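Local coordinates for protein prolyl-tRNA synthetase (Giardia lamblia ATCC 50803, PDB 3IAL) that binds prolyl-adenylate and probably joins L-proline to tRNA(Pro), using ATP and releasing AMP and diphosphate, at residues Val48-Tyr53 with Lys160-Val165. Sequence-based numbering, arbitrary orientation.
Sequences VVFRPY and KPLIRV. With PR8 (5'-O-[(R)-hydroxy{[(2S)-pyrrolidin-2-ylcarbonyl]oxy}phosphoryl]adenosine), chain H.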
ATOM      1  N   VAL B  48       1.160 -16.903  -6.034  1.00 31.18           N
ATOM      2  CA  VAL B  48       0.435 -17.385  -4.874  1.00 33.29           C
ATOM      3  C   VAL B  48      -0.457 -16.300  -4.316  1.00 31.57           C
ATOM      4  O   VAL B  48      -0.080 -15.135  -4.302  1.00 33.27           O
ATOM      5  CB  VAL B  48       1.395 -17.899  -3.769  1.00 34.63           C
ATOM      6  CG1 VAL B  48       2.351 -18.936  -4.345  1.00 32.09           C
ATOM      7  CG2 VAL B  48       2.161 -16.755  -3.155  1.00 39.49           C
ATOM      8  N   VAL B  49      -1.643 -16.694  -3.859  1.00 29.38           N
ATOM      9  CA  VAL B  49      -2.547 -15.781  -3.185  1.00 29.98           C
ATOM     10  C   VAL B  49      -2.002 -15.479  -1.792  1.00 29.90           C
ATOM     11  O   VAL B  49      -1.643 -16.393  -1.057  1.00 30.81           O
ATOM     12  CB  VAL B  49      -3.974 -16.380  -3.052  1.00 29.56           C
ATOM     13  CG1 VAL B  49      -4.909 -15.428  -2.276  1.00 26.62           C
ATOM     14  CG2 VAL B  49      -4.549 -16.701  -4.435  1.00 31.26           C
ATOM     15  N   PHE B  50      -1.916 -14.195  -1.453  1.00 29.88           N
ATOM     16  CA  PHE B  50      -1.694 -13.773  -0.076  1.00 28.41           C
ATOM     17  C   PHE B  50      -3.048 -13.743   0.632  1.00 29.17           C
ATOM     18  O   PHE B  50      -3.871 -12.865   0.358  1.00 29.93           O
ATOM     19  CB  PHE B  50      -1.073 -12.375  -0.027  1.00 29.55           C
ATOM     20  CG  PHE B  50       0.394 -12.352   0.294  1.00 29.42           C
ATOM     21  CD1 PHE B  50       0.862 -12.818   1.518  1.00 31.53           C
ATOM     22  CD2 PHE B  50       1.300 -11.803  -0.601  1.00 29.71           C
ATOM     23  CE1 PHE B  50       2.225 -12.768   1.831  1.00 33.55           C
ATOM     24  CE2 PHE B  50       2.645 -11.753  -0.307  1.00 30.52           C
ATOM     25  CZ  PHE B  50       3.114 -12.235   0.920  1.00 34.82           C
ATOM     26  N   ARG B  51      -3.287 -14.689   1.544  1.00 26.81           N
ATOM     27  CA  ARG B  51      -4.516 -14.680   2.347  1.00 26.43           C
ATOM     28  C   ARG B  51      -4.396 -13.655   3.488  1.00 24.16           C
ATOM     29  O   ARG B  51      -3.288 -13.225   3.806  1.00 24.82           O
ATOM     30  CB  ARG B  51      -4.801 -16.083   2.876  1.00 27.55           C
ATOM     31  CG  ARG B  51      -4.888 -17.125   1.773  1.00 28.42           C
ATOM     32  CD  ARG B  51      -5.321 -18.459   2.312  1.00 29.81           C
ATOM     33  NE  ARG B  51      -6.711 -18.441   2.760  1.00 28.97           N
ATOM     34  CZ  ARG B  51      -7.390 -19.520   3.139  1.00 27.63           C
ATOM     35  NH1 ARG B  51      -6.807 -20.718   3.137  1.00 25.78           N
ATOM     36  NH2 ARG B  51      -8.655 -19.399   3.525  1.00 25.83           N
ATOM     37  N   PRO B  52      -5.528 -13.262   4.108  1.00 25.56           N
ATOM     38  CA  PRO B  52      -5.551 -12.138   5.067  1.00 26.45           C
ATOM     39  C   PRO B  52      -4.495 -12.142   6.168  1.00 26.49           C
ATOM     40  O   PRO B  52      -3.822 -11.124   6.388  1.00 26.56           O
ATOM     41  CB  PRO B  52      -6.940 -12.253   5.687  1.00 26.71           C
ATOM     42  CG  PRO B  52      -7.775 -12.768   4.594  1.00 25.58           C
ATOM     43  CD  PRO B  52      -6.896 -13.753   3.854  1.00 25.63           C
ATOM     44  N   TYR B  53      -4.367 -13.267   6.866  1.00 24.86           N
ATOM     45  CA  TYR B  53      -3.457 -13.354   7.998  1.00 22.69           C
ATOM     46  C   TYR B  53      -2.010 -13.136   7.539  1.00 22.42           C
ATOM     47  O   TYR B  53      -1.249 -12.428   8.186  1.00 21.44           O
ATOM     48  CB  TYR B  53      -3.619 -14.706   8.715  1.00 23.36           C
ATOM     49  CG  TYR B  53      -3.138 -14.676  10.138  1.00 21.77           C
ATOM     50  CD1 TYR B  53      -3.874 -14.019  11.122  1.00 24.05           C
ATOM     51  CD2 TYR B  53      -1.943 -15.285  10.505  1.00 22.85           C
ATOM     52  CE1 TYR B  53      -3.437 -13.978  12.435  1.00 24.42           C
ATOM     53  CE2 TYR B  53      -1.492 -15.247  11.825  1.00 22.71           C
ATOM     54  CZ  TYR B  53      -2.246 -14.583  12.777  1.00 23.52           C
ATOM     55  OH  TYR B  53      -1.822 -14.534  14.066  1.00 23.16           O
ATOM     56  N   LYS B 160       8.521 -21.621  -4.251  1.00 30.42           N
ATOM     57  CA  LYS B 160       8.229 -21.778  -2.835  1.00 29.61           C
ATOM     58  C   LYS B 160       7.663 -20.436  -2.383  1.00 27.83           C
ATOM     59  O   LYS B 160       8.285 -19.399  -2.629  1.00 26.77           O
ATOM     60  CB  LYS B 160       9.519 -22.127  -2.067  1.00 30.29           C
ATOM     61  CG  LYS B 160       9.336 -22.539  -0.584  1.00 34.86           C
ATOM     62  CD  LYS B 160      10.558 -23.350  -0.087  1.00 38.13           C
ATOM     63  CE  LYS B 160      10.436 -23.833   1.379  1.00 40.25           C
ATOM     64  NZ  LYS B 160       9.583 -25.075   1.594  1.00 37.48           N
ATOM     65  N   PRO B 161       6.478 -20.432  -1.742  1.00 26.65           N
ATOM     66  CA  PRO B 161       5.871 -19.175  -1.289  1.00 26.92           C
ATOM     67  C   PRO B 161       6.845 -18.262  -0.551  1.00 25.75           C
ATOM     68  O   PRO B 161       7.623 -18.736   0.278  1.00 24.18           O
ATOM     69  CB  PRO B 161       4.764 -19.645  -0.341  1.00 27.09           C
ATOM     70  CG  PRO B 161       4.366 -20.943  -0.883  1.00 28.16           C
ATOM     71  CD  PRO B 161       5.620 -21.579  -1.425  1.00 28.08           C
ATOM     72  N   LEU B 162       6.798 -16.967  -0.877  1.00 25.28           N
ATOM     73  CA  LEU B 162       7.608 -15.927  -0.234  1.00 26.33           C
ATOM     74  C   LEU B 162       9.085 -15.938  -0.645  1.00 26.59           C
ATOM     75  O   LEU B 162       9.703 -14.885  -0.720  1.00 30.20           O
ATOM     76  CB  LEU B 162       7.504 -15.984   1.298  1.00 25.57           C
ATOM     77  CG  LEU B 162       6.113 -16.099   1.916  1.00 25.72           C
ATOM     78  CD1 LEU B 162       6.213 -16.093   3.418  1.00 24.42           C
ATOM     79  CD2 LEU B 162       5.219 -14.959   1.449  1.00 30.63           C
ATOM     80  N   ILE B 163       9.638 -17.115  -0.909  1.00 27.52           N
ATOM     81  CA  ILE B 163      11.080 -17.296  -1.095  1.00 29.32           C
ATOM     82  C   ILE B 163      11.467 -17.284  -2.578  1.00 29.73           C
ATOM     83  O   ILE B 163      12.425 -16.631  -2.954  1.00 32.92           O
ATOM     84  CB  ILE B 163      11.549 -18.614  -0.402  1.00 31.15           C
ATOM     85  CG1 ILE B 163      11.557 -18.426   1.118  1.00 30.17           C
ATOM     86  CG2 ILE B 163      12.919 -19.056  -0.889  1.00 31.51           C
ATOM     87  CD1 ILE B 163      11.638 -19.715   1.888  1.00 31.92           C
ATOM     88  N   ARG B 164      10.726 -18.016  -3.403  1.00 29.88           N
ATOM     89  CA  ARG B 164      10.976 -18.075  -4.846  1.00 32.11           C
ATOM     90  C   ARG B 164       9.648 -18.140  -5.581  1.00 29.88           C
ATOM     91  O   ARG B 164       9.094 -19.215  -5.747  1.00 30.12           O
ATOM     92  CB  ARG B 164      11.802 -19.314  -5.228  1.00 33.41           C
ATOM     93  CG  ARG B 164      13.301 -19.186  -5.040  1.00 40.61           C
ATOM     94  CD  ARG B 164      14.034 -20.253  -5.866  1.00 47.36           C
ATOM     95  NE  ARG B 164      13.543 -21.595  -5.539  1.00 51.34           N
ATOM     96  CZ  ARG B 164      14.112 -22.438  -4.679  1.00 54.80           C
ATOM     97  NH1 ARG B 164      15.241 -22.120  -4.047  1.00 55.62           N
ATOM     98  NH2 ARG B 164      13.550 -23.623  -4.454  1.00 57.16           N
ATOM     99  N   VAL B 165       9.146 -16.984  -6.011  1.00 30.02           N
ATOM    100  CA  VAL B 165       7.856 -16.900  -6.688  1.00 29.68           C
ATOM    101  C   VAL B 165       8.011 -16.169  -8.022  1.00 28.14           C
ATOM    102  O   VAL B 165       9.033 -15.548  -8.283  1.00 29.43           O
ATOM    103  CB  VAL B 165       6.774 -16.220  -5.793  1.00 31.51           C
ATOM    104  CG1 VAL B 165       6.360 -17.154  -4.650  1.00 29.91           C
ATOM    105  CG2 VAL B 165       7.251 -14.884  -5.249  1.00 29.57           C
TER
HETATM  106  C   PR8 H 601      17.316  -5.479  -7.241  1.00 41.68           C
HETATM  107  N   PR8 H 601      16.418  -3.587  -8.445  1.00 37.95           N
HETATM  108  O   PR8 H 601      16.489  -6.125  -7.888  1.00 39.80           O
HETATM  109  P   PR8 H 601      17.978  -7.564  -6.061  0.70 54.76           P
HETATM  110  N1  PR8 H 601      11.094 -14.325  -4.932  0.70 38.84           N
HETATM  111  C2  PR8 H 601      11.050 -13.570  -3.840  0.70 36.35           C
HETATM  112  N3  PR8 H 601      11.920 -12.580  -3.626  0.70 36.19           N
HETATM  113  C4  PR8 H 601      12.881 -12.305  -4.506  0.70 40.17           C
HETATM  114  C5  PR8 H 601      12.965 -13.081  -5.657  0.70 44.07           C
HETATM  115  C6  PR8 H 601      12.044 -14.105  -5.862  0.70 44.75           C
HETATM  116  N6  PR8 H 601      12.105 -14.853  -6.965  0.70 47.85           N
HETATM  117  N7  PR8 H 601      13.987 -12.625  -6.371  0.70 45.67           N
HETATM  118  C8  PR8 H 601      14.531 -11.605  -5.703  0.70 49.61           C
HETATM  119  N9  PR8 H 601      13.866 -11.407  -4.557  0.70 48.94           N
HETATM  120  CA  PR8 H 601      17.400  -3.964  -7.414  1.00 37.84           C
HETATM  121  CB  PR8 H 601      16.964  -3.294  -6.122  1.00 35.99           C
HETATM  122  CD  PR8 H 601      15.623  -2.487  -7.911  1.00 37.80           C
HETATM  123  CG  PR8 H 601      15.538  -2.807  -6.413  1.00 35.60           C
HETATM  124  C1' PR8 H 601      14.198 -10.349  -3.549  0.70 52.31           C
HETATM  125  O10 PR8 H 601      18.219  -5.997  -6.364  1.00 43.66           O
HETATM  126  O1P PR8 H 601      18.354  -8.446  -7.195  0.70 56.60           O
HETATM  127  C2' PR8 H 601      15.547 -10.611  -2.836  0.70 54.66           C
HETATM  128  O2' PR8 H 601      15.436 -10.286  -1.442  0.70 47.98           O
HETATM  129  O2P PR8 H 601      18.887  -7.881  -4.775  0.70 58.29           O
HETATM  130  C3' PR8 H 601      16.464  -9.590  -3.467  0.70 55.14           C
HETATM  131  O3' PR8 H 601      17.549  -9.285  -2.588  0.70 53.41           O
HETATM  132  C4' PR8 H 601      15.478  -8.437  -3.510  0.70 55.14           C
HETATM  133  O4' PR8 H 601      14.363  -9.048  -4.198  0.70 53.59           O
HETATM  134  C5' PR8 H 601      16.089  -7.288  -4.281  0.70 54.00           C
HETATM  135  O5' PR8 H 601      16.450  -7.710  -5.582  0.70 54.92           O
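Leu162 meets Phe50 from a backbone with a positive phi of 74°, uncommon for a residue other than glycine. The weak bond from Ile163 N back to Pro161 O, 2.8 Å, closes a tight turn resembling a classic gamma turn about Leu162. Pro161, whose ring fixes phi, suits the entry to this turn. From there one methyl makes the contact: Leu162 CD2 sits 3.5 Å from Phe50 CZ and also lies near CE1, approaching the ring obliquely. With chi1 at -104°, off the staggered values, the far end of the long, flat Phe50 side chain is turned to Leu162. Beside this pair, Val48 CG1 touches Val165 CG1 at 4.4 Å and Pro161 CG at 4.5 Å, a looser meeting of compact apolar groups.

The 160-165 segment belongs to the motif 2 loop of a class II aminoacyl-tRNA synthetase, between antiparallel strands 143-152 and 167-177, whereas 48-53 leads into the long motif 1 helix 52-71. Packing of Phe50 on Leu78 of the second subunit places this side at the dimer interface. Within the loop, the backbone nitrogens of Ile163 and Arg164 both donate to Lys160 O, a pattern that fits a classic beta bulge.

Behind Leu162 and Val165 lies prolyl-adenylate. Val165 N gives a weak bond to PR8 N1, 3.5 Å, and Val165 O weakly receives PR8 N6, 3.4 Å, consistent with backbone recognition of adenine. Val165 CG1 packs against Val48 while CG2 lies 3.9 Å from PR8 N1, so this compact branched side chain bridges the contact and the adenine. Thr275 OG1 binds Leu162 O and Arg276 NE binds Ile163 O, tying the loop to the start of helix 276-285.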